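Local coordinates for mbDLG-3 protein (Monosiga brevicollis, PDB 6X1N), which is the third PDZ domain of a choanoflagellate Dlg1-type scaffold protein, a module that probably binds C-terminal peptide tails of partner proteins, at residues Ala15-Ser20 against Lys82-Gly87; Phe19-Pro24 against Leu62-Gln67. All blocks are in the same frame, centred on the assembly; numbering follows the deposited sequence.

Contact 1. Residues Ala15-Ser20 against Lys82-Gly87; sequences AGFGFS and KHITDG
The carbonyl oxygen of Gly-87 meets two carbons of one aromatic ring: Phe-17 CE1 and Phe-17 CZ each lie 3.6 Å from Gly-87 O. The approach is oblique to the ring and remains a contact of van der Waals type with a polar atom. Gly-87 C also comes within 3.8 Å of Phe-17 CZ, so the glycine peptide meets the far end of the ring. Beside it, Ile-84 adds its terminal methyl, with CD1 4.2 Å from Phe-17 CE2 and, equally, from Phe-17 CZ. The isoleucine reaches this far because CD1 is anti to CA (chi2 173°), which extends the longer branch so that its methyl reaches the ring, the two side chains crossing at a slant. Phe-17 turns CG away from its own carbonyl carbon (chi1 -71°), which puts the ring against Gly-87 and Ile-84. Residues Gly-16 to Phe-19 read Gly-Phe-Gly-Phe and correspond to the GLGF carboxylate-binding loop of PDZ domains, whose backbone amides in relatives receive the C-terminal carboxylate of a peptide. A glycerol, probably from the crystallisation liquor, lies close to the Phe-17 side chain and is hydrogen-bonded to Phe-19 O. Backbone hydrogen bonds between Gly-16 and Ala-48, Phe-17 and Ala-49, and Gly-18 and Leu-44 also hold the loop, while the Phe-17 side chain also touches Leu-10, Lys-12 and Met-89. Gly-87 takes a positive phi (74°) where the loop leaving helix 74-82 turns into strand 88-95, and Asp-86 OD1 accepts a hydrogen bond from Val-88 N at that same turn.

Contact 2. Residues Phe19-Pro24 against Leu62-Gln67; sequences FSLLGP and LSMNGQ
Met-64 reaches across to Phe-19 and Leu-21 with the methyl at its tip. Its side chain leaves strand 59-64 fully extended through CB and CG, with CG anti to the backbone N (chi1 179°) and SD anti to CA (chi2 -175°); these two carbons carry the chain out from the strand without meeting segment 19-24. The sulfur is still 5.5 Å from Leu-21 CD2, and the last torsion then bends the chain so that CE makes the contact. Met-64 CE sits 4.3 Å from Leu-21 CD2 and 4.5 Å from Phe-19 CZ, the latter at the ring's edge and near its plane. The ring therefore presents a C-H border to the methyl, while the leucine offers one branch. Strand 38-43 pairs with both 19-22 and 59-64, which explains why the backbones stay well apart, with Leu-21 CA and Met-64 CA 11.9 Å from each other. Beyond Met-64 the chain turns back in a type I' beta turn, closed by Met-64 N to Gln-67 O at 3.0 Å and Gln-67 N to Met-64 O at 2.9 Å. Leu-80 and Val-81 of helix 74-82 also pack on Met-64, and Tyr-74 and Ala-77 of the same helix on Leu-21. This is the apolar interior beside the groove between strand 19-22 and helix 74-82 where PDZ domains take up peptides. With only carbon atoms meeting, the contact depends on dispersion and burial of apolar surface and lacks the directionality of a polar bond.

From the N terminus the chain passes through 15-20 and 19-24, which share Phe-19 and Ser-20, so both contacts start at the carboxylate-binding loop and strand 19-22. Contact 2 closes first, when strand 59-64 and its turn arrive; strand 38-43 and helix 48-52 lie in between. Contact 1 closes later, after helix 74-82, so the loop from Phe-19 to Met-64 falls wholly within the longer one from Phe-17 to Gly-87. The later segments also meet directly, with Ile-84 CD1 3.5 Å from Asn-65 ND2. Contact 2 ties strand 19-22 to the end of strand 59-64, and contact 1 ties the carboxylate-binding loop before strand 19-22 to the connection between helix 74-82 and strand 88-95.

Contact 1. Residues Ala15-Ser20 against Lys82-Gly87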
ATOM      1  N   ALA A  15      -4.105  -6.338  16.799  1.00 16.32           N
ATOM      2  CA  ALA A  15      -5.003  -5.310  16.292  1.00 18.84           C
ATOM      3  C   ALA A  15      -5.046  -5.235  14.774  1.00 13.97           C
ATOM      4  O   ALA A  15      -5.739  -4.368  14.230  1.00 15.16           O
ATOM      5  CB  ALA A  15      -4.624  -3.944  16.870  1.00 22.23           C
ATOM      6  N   GLY A  16      -4.342  -6.107  14.073  1.00 12.26           N
ATOM      7  CA  GLY A  16      -4.345  -6.062  12.629  1.00 11.60           C
ATOM      8  C   GLY A  16      -3.231  -5.209  12.052  1.00  9.75           C
ATOM      9  O   GLY A  16      -2.449  -4.559  12.755  1.00 10.07           O
ATOM     10  N   PHE A  17      -3.177  -5.204  10.723  1.00  9.59           N
ATOM     11  CA  PHE A  17      -2.132  -4.479  10.008  1.00  9.56           C
ATOM     12  C   PHE A  17      -2.270  -2.966  10.137  1.00  9.66           C
ATOM     13  O   PHE A  17      -1.275  -2.252   9.990  1.00  9.23           O
ATOM     14  CB  PHE A  17      -2.124  -4.891   8.540  1.00 11.35           C
ATOM     15  CG  PHE A  17      -1.612  -6.293   8.307  1.00 10.08           C
ATOM     16  CD1 PHE A  17      -0.300  -6.627   8.629  1.00 11.66           C
ATOM     17  CD2 PHE A  17      -2.426  -7.263   7.749  1.00 10.72           C
ATOM     18  CE1 PHE A  17       0.183  -7.905   8.404  1.00 11.34           C
ATOM     19  CE2 PHE A  17      -1.944  -8.547   7.516  1.00 14.50           C
ATOM     20  CZ  PHE A  17      -0.643  -8.867   7.846  1.00 12.94           C
ATOM     21  N   GLY A  18      -3.477  -2.459  10.366  1.00  9.49           N
ATOM     22  CA  GLY A  18      -3.644  -1.068  10.748  1.00 10.37           C
ATOM     23  C   GLY A  18      -3.547  -0.034   9.647  1.00  8.66           C
ATOM     24  O   GLY A  18      -3.118   1.093   9.905  1.00  7.97           O
ATOM     25  N   PHE A  19      -3.934  -0.369   8.420  1.00  8.04           N
ATOM     26  CA  PHE A  19      -3.935   0.640   7.371  1.00  8.50           C
ATOM     27  C   PHE A  19      -4.988   0.306   6.336  1.00  7.97           C
ATOM     28  O   PHE A  19      -5.401  -0.846   6.188  1.00 10.68           O
ATOM     29  CB  PHE A  19      -2.559   0.813   6.718  1.00  8.28           C
ATOM     30  CG  PHE A  19      -2.132  -0.338   5.843  1.00  7.72           C
ATOM     31  CD1 PHE A  19      -1.436  -1.418   6.377  1.00  9.42           C
ATOM     32  CD2 PHE A  19      -2.374  -0.313   4.478  1.00  9.21           C
ATOM     33  CE1 PHE A  19      -1.020  -2.466   5.561  1.00  9.97           C
ATOM     34  CE2 PHE A  19      -1.962  -1.357   3.654  1.00 10.40           C
ATOM     35  CZ  PHE A  19      -1.293  -2.433   4.188  1.00  9.77           C
ATOM     36  N   SER A  20      -5.418   1.339   5.626  1.00  7.17           N
ATOM     37  CA  SER A  20      -6.315   1.213   4.490  1.00  7.33           C
ATOM     38  C   SER A  20      -5.534   1.483   3.216  1.00  6.52           C
ATOM     39  O   SER A  20      -4.609   2.302   3.210  1.00  7.49           O
ATOM     40  CB  SER A  20      -7.412   2.274   4.557  1.00  7.37           C
ATOM     41  OG  SER A  20      -8.111   2.221   5.796  1.00 10.44           O
ATOM     42  N   LYS A  82      -6.194  -9.590   2.338  1.00 13.44           N
ATOM     43  CA  LYS A  82      -7.182 -10.379   3.067  1.00 13.06           C
ATOM     44  C   LYS A  82      -6.820 -11.856   3.073  1.00 15.13           C
ATOM     45  O   LYS A  82      -7.192 -12.579   4.006  1.00 16.77           O
ATOM     46  CB  LYS A  82      -8.567 -10.154   2.457  1.00 14.10           C
ATOM     47  CG  LYS A  82      -9.720 -10.810   3.217  1.00 16.44           C
ATOM     48  CD  LYS A  82     -10.007 -10.133   4.561  1.00 14.16           C
ATOM     49  CE  LYS A  82     -11.171 -10.819   5.281  1.00 16.22           C
ATOM     50  NZ  LYS A  82     -11.392 -10.270   6.651  1.00 15.31           N
ATOM     51  N   HIS A  83      -6.076 -12.315   2.071  1.00 13.27           N
ATOM     52  CA  HIS A  83      -5.726 -13.722   1.917  1.00 15.10           C
ATOM     53  C   HIS A  83      -4.435 -14.127   2.626  1.00 16.31           C
ATOM     54  O   HIS A  83      -4.092 -15.313   2.613  1.00 19.32           O
ATOM     55  CB  HIS A  83      -5.636 -14.101   0.434  1.00 14.24           C
ATOM     56  CG  HIS A  83      -6.967 -14.224  -0.242  1.00 15.87           C
ATOM     57  ND1 HIS A  83      -7.190 -15.088  -1.293  1.00 20.87           N
ATOM     58  CD2 HIS A  83      -8.142 -13.590  -0.019  1.00 15.75           C
ATOM     59  CE1 HIS A  83      -8.447 -14.982  -1.688  1.00 18.59           C
ATOM     60  NE2 HIS A  83      -9.045 -14.080  -0.931  1.00 16.90           N
ATOM     61  N   ILE A  84      -3.704 -13.186   3.231  1.00 16.21           N
ATOM     62  CA  ILE A  84      -2.509 -13.549   3.985  1.00 16.86           C
ATOM     63  C   ILE A  84      -2.891 -14.516   5.097  1.00 16.93           C
ATOM     64  O   ILE A  84      -3.831 -14.265   5.863  1.00 21.50           O
ATOM     65  CB  ILE A  84      -1.836 -12.279   4.534  1.00 14.43           C
ATOM     66  CG1 ILE A  84      -1.294 -11.420   3.385  1.00 13.80           C
ATOM     67  CG2 ILE A  84      -0.736 -12.636   5.536  1.00 15.39           C
ATOM     68  CD1 ILE A  84      -0.759 -10.053   3.827  1.00 12.41           C
ATOM     69  N   THR A  85      -2.176 -15.640   5.180  1.00 19.27           N
ATOM     70  CA  THR A  85      -2.493 -16.658   6.178  1.00 22.99           C
ATOM     71  C   THR A  85      -1.527 -16.689   7.353  1.00 23.65           C
ATOM     72  O   THR A  85      -1.910 -17.143   8.436  1.00 29.71           O
ATOM     73  CB  THR A  85      -2.545 -18.056   5.545  1.00 21.62           C
ATOM     74  OG1 THR A  85      -1.261 -18.387   4.999  1.00 23.97           O
ATOM     75  CG2 THR A  85      -3.585 -18.106   4.444  1.00 27.70           C
ATOM     76  N   ASP A  86      -0.291 -16.224   7.176  1.00 19.96           N
ATOM     77  CA  ASP A  86       0.711 -16.300   8.231  1.00 17.64           C
ATOM     78  C   ASP A  86       0.888 -14.996   9.002  1.00 21.60           C
ATOM     79  O   ASP A  86       1.775 -14.914   9.859  1.00 22.04           O
ATOM     80  CB  ASP A  86       2.058 -16.784   7.680  1.00 23.61           C
ATOM     81  CG  ASP A  86       2.629 -15.867   6.616  1.00 24.50           C
ATOM     82  OD1 ASP A  86       2.063 -14.778   6.374  1.00 20.59           O
ATOM     83  OD2 ASP A  86       3.668 -16.230   6.028  1.00 31.52           O
ATOM     84  N   GLY A  87       0.074 -13.979   8.720  1.00 18.19           N
ATOM     85  CA  GLY A  87       0.159 -12.727   9.449  1.00 17.74           C
ATOM     86  C   GLY A  87       1.344 -11.846   9.121  1.00 13.61           C
ATOM     87  O   GLY A  87       1.600 -10.891   9.860  1.00 14.66           O
TER

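Contact 2. Residues Phe19-Pro24 against Leu62-Gln67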
ATOM      1  N   PHE A  19      -3.934  -0.369   8.420  1.00  8.04           N
ATOM      2  CA  PHE A  19      -3.935   0.640   7.371  1.00  8.50           C
ATOM      3  C   PHE A  19      -4.988   0.306   6.336  1.00  7.97           C
ATOM      4  O   PHE A  19      -5.401  -0.846   6.188  1.00 10.68           O
ATOM      5  CB  PHE A  19      -2.559   0.813   6.718  1.00  8.28           C
ATOM      6  CG  PHE A  19      -2.132  -0.338   5.843  1.00  7.72           C
ATOM      7  CD1 PHE A  19      -1.436  -1.418   6.377  1.00  9.42           C
ATOM      8  CD2 PHE A  19      -2.374  -0.313   4.478  1.00  9.21           C
ATOM      9  CE1 PHE A  19      -1.020  -2.466   5.561  1.00  9.97           C
ATOM     10  CE2 PHE A  19      -1.962  -1.357   3.654  1.00 10.40           C
ATOM     11  CZ  PHE A  19      -1.293  -2.433   4.188  1.00  9.77           C
ATOM     12  N   SER A  20      -5.418   1.339   5.626  1.00  7.17           N
ATOM     13  CA  SER A  20      -6.315   1.213   4.490  1.00  7.33           C
ATOM     14  C   SER A  20      -5.534   1.483   3.216  1.00  6.52           C
ATOM     15  O   SER A  20      -4.609   2.302   3.210  1.00  7.49           O
ATOM     16  CB  SER A  20      -7.412   2.274   4.557  1.00  7.37           C
ATOM     17  OG  SER A  20      -8.111   2.221   5.796  1.00 10.44           O
ATOM     18  N   LEU A  21      -5.910   0.819   2.128  1.00  6.74           N
ATOM     19  CA  LEU A  21      -5.294   1.098   0.837  1.00  7.17           C
ATOM     20  C   LEU A  21      -6.342   1.467  -0.208  1.00  6.73           C
ATOM     21  O   LEU A  21      -7.543   1.235  -0.036  1.00  7.13           O
ATOM     22  CB  LEU A  21      -4.374  -0.041   0.358  1.00  8.54           C
ATOM     23  CG  LEU A  21      -4.943  -1.453   0.181  1.00  7.83           C
ATOM     24  CD1 LEU A  21      -5.798  -1.597  -1.080  1.00  9.57           C
ATOM     25  CD2 LEU A  21      -3.820  -2.478   0.143  1.00 10.87           C
ATOM     26  N   LEU A  22      -5.860   2.036  -1.307  1.00  6.60           N
ATOM     27  CA  LEU A  22      -6.707   2.370  -2.438  1.00  8.12           C
ATOM     28  C   LEU A  22      -6.002   1.960  -3.718  1.00  7.83           C
ATOM     29  O   LEU A  22      -4.790   1.714  -3.748  1.00  7.98           O
ATOM     30  CB  LEU A  22      -7.117   3.853  -2.482  1.00  9.78           C
ATOM     31  CG  LEU A  22      -6.096   4.965  -2.752  1.00  9.82           C
ATOM     32  CD1 LEU A  22      -5.588   5.011  -4.207  1.00 10.84           C
ATOM     33  CD2 LEU A  22      -6.742   6.297  -2.395  1.00 11.67           C
ATOM     34  N   GLY A  23      -6.775   1.888  -4.785  1.00  7.27           N
ATOM     35  CA  GLY A  23      -6.226   1.572  -6.074  1.00  8.31           C
ATOM     36  C   GLY A  23      -7.257   1.829  -7.145  1.00  8.82           C
ATOM     37  O   GLY A  23      -8.367   2.288  -6.869  1.00  9.08           O
ATOM     38  N   PRO A  24      -6.906   1.545  -8.395  1.00  8.97           N
ATOM     39  CA  PRO A  24      -7.831   1.798  -9.502  1.00 10.36           C
ATOM     40  C   PRO A  24      -8.882   0.703  -9.604  1.00  8.61           C
ATOM     41  O   PRO A  24      -8.731  -0.397  -9.077  1.00  8.89           O
ATOM     42  CB  PRO A  24      -6.913   1.780 -10.732  1.00 10.65           C
ATOM     43  CG  PRO A  24      -5.825   0.850 -10.360  1.00 11.35           C
ATOM     44  CD  PRO A  24      -5.627   0.976  -8.847  1.00  9.44           C
ATOM     45  N   LEU A  62       4.693  -0.181  -3.825  1.00  7.29           N
ATOM     46  CA  LEU A  62       5.272  -0.680  -5.069  1.00  7.78           C
ATOM     47  C   LEU A  62       5.182  -2.197  -5.147  1.00  8.42           C
ATOM     48  O   LEU A  62       4.965  -2.765  -6.227  1.00  8.30           O
ATOM     49  CB  LEU A  62       6.720  -0.214  -5.198  1.00  9.61           C
ATOM     50  CG  LEU A  62       6.886   1.304  -5.302  1.00  9.57           C
ATOM     51  CD1 LEU A  62       8.347   1.722  -5.084  1.00 12.73           C
ATOM     52  CD2 LEU A  62       6.384   1.812  -6.643  1.00 12.93           C
ATOM     53  N   SER A  63       5.344  -2.877  -4.015  1.00  8.54           N
ATOM     54  CA  SER A  63       5.200  -4.323  -3.984  1.00  8.48           C
ATOM     55  C   SER A  63       4.756  -4.738  -2.593  1.00  7.58           C
ATOM     56  O   SER A  63       4.968  -4.019  -1.610  1.00  8.80           O
ATOM     57  CB  SER A  63       6.513  -5.016  -4.365  1.00 11.40           C
ATOM     58  OG  SER A  63       7.535  -4.672  -3.454  1.00 13.49           O
ATOM     59  N   MET A  64       4.130  -5.909  -2.526  1.00  9.12           N
ATOM     60  CA  MET A  64       3.691  -6.486  -1.268  1.00 10.49           C
ATOM     61  C   MET A  64       3.883  -7.988  -1.354  1.00 10.76           C
ATOM     62  O   MET A  64       3.396  -8.623  -2.293  1.00  9.93           O
ATOM     63  CB  MET A  64       2.213  -6.184  -1.021  1.00  9.61           C
ATOM     64  CG  MET A  64       1.682  -6.770   0.272  1.00 10.64           C
ATOM     65  SD  MET A  64      -0.092  -6.556   0.503  1.00 12.15           S
ATOM     66  CE  MET A  64      -0.231  -4.764   0.521  1.00 11.22           C
ATOM     67  N   ASN A  65       4.599  -8.553  -0.385  1.00 11.06           N
ATOM     68  CA  ASN A  65       4.812  -9.997  -0.324  1.00 12.91           C
ATOM     69  C   ASN A  65       5.343 -10.541  -1.647  1.00 14.43           C
ATOM     70  O   ASN A  65       4.896 -11.573  -2.147  1.00 16.20           O
ATOM     71  CB  ASN A  65       3.555 -10.731   0.144  1.00 12.87           C
ATOM     72  CG  ASN A  65       3.275 -10.501   1.611  1.00 12.73           C
ATOM     73  OD1 ASN A  65       4.125  -9.976   2.326  1.00 15.99           O
ATOM     74  ND2 ASN A  65       2.101 -10.894   2.071  1.00 15.04           N
ATOM     75  N   GLY A  66       6.302  -9.822  -2.225  1.00 15.10           N
ATOM     76  CA  GLY A  66       6.928 -10.235  -3.464  1.00 17.26           C
ATOM     77  C   GLY A  66       6.135  -9.967  -4.726  1.00 19.44           C
ATOM     78  O   GLY A  66       6.628 -10.281  -5.817  1.00 22.15           O
ATOM     79  N   GLN A  67       4.933  -9.400  -4.623  1.00 13.52           N
ATOM     80  CA  GLN A  67       4.076  -9.151  -5.778  1.00 13.26           C
ATOM     81  C   GLN A  67       4.220  -7.700  -6.217  1.00 11.91           C
ATOM     82  O   GLN A  67       4.019  -6.783  -5.416  1.00 10.67           O
ATOM     83  CB  GLN A  67       2.618  -9.460  -5.452  1.00 13.87           C
ATOM     84  CG  GLN A  67       2.409 -10.832  -4.833  1.00 17.19           C
ATOM     85  CD  GLN A  67       3.079 -11.934  -5.625  1.00 27.74           C
ATOM     86  OE1 GLN A  67       4.003 -12.593  -5.136  1.00 30.57           O
ATOM     87  NE2 GLN A  67       2.625 -12.137  -6.858  1.00 26.58           N
TER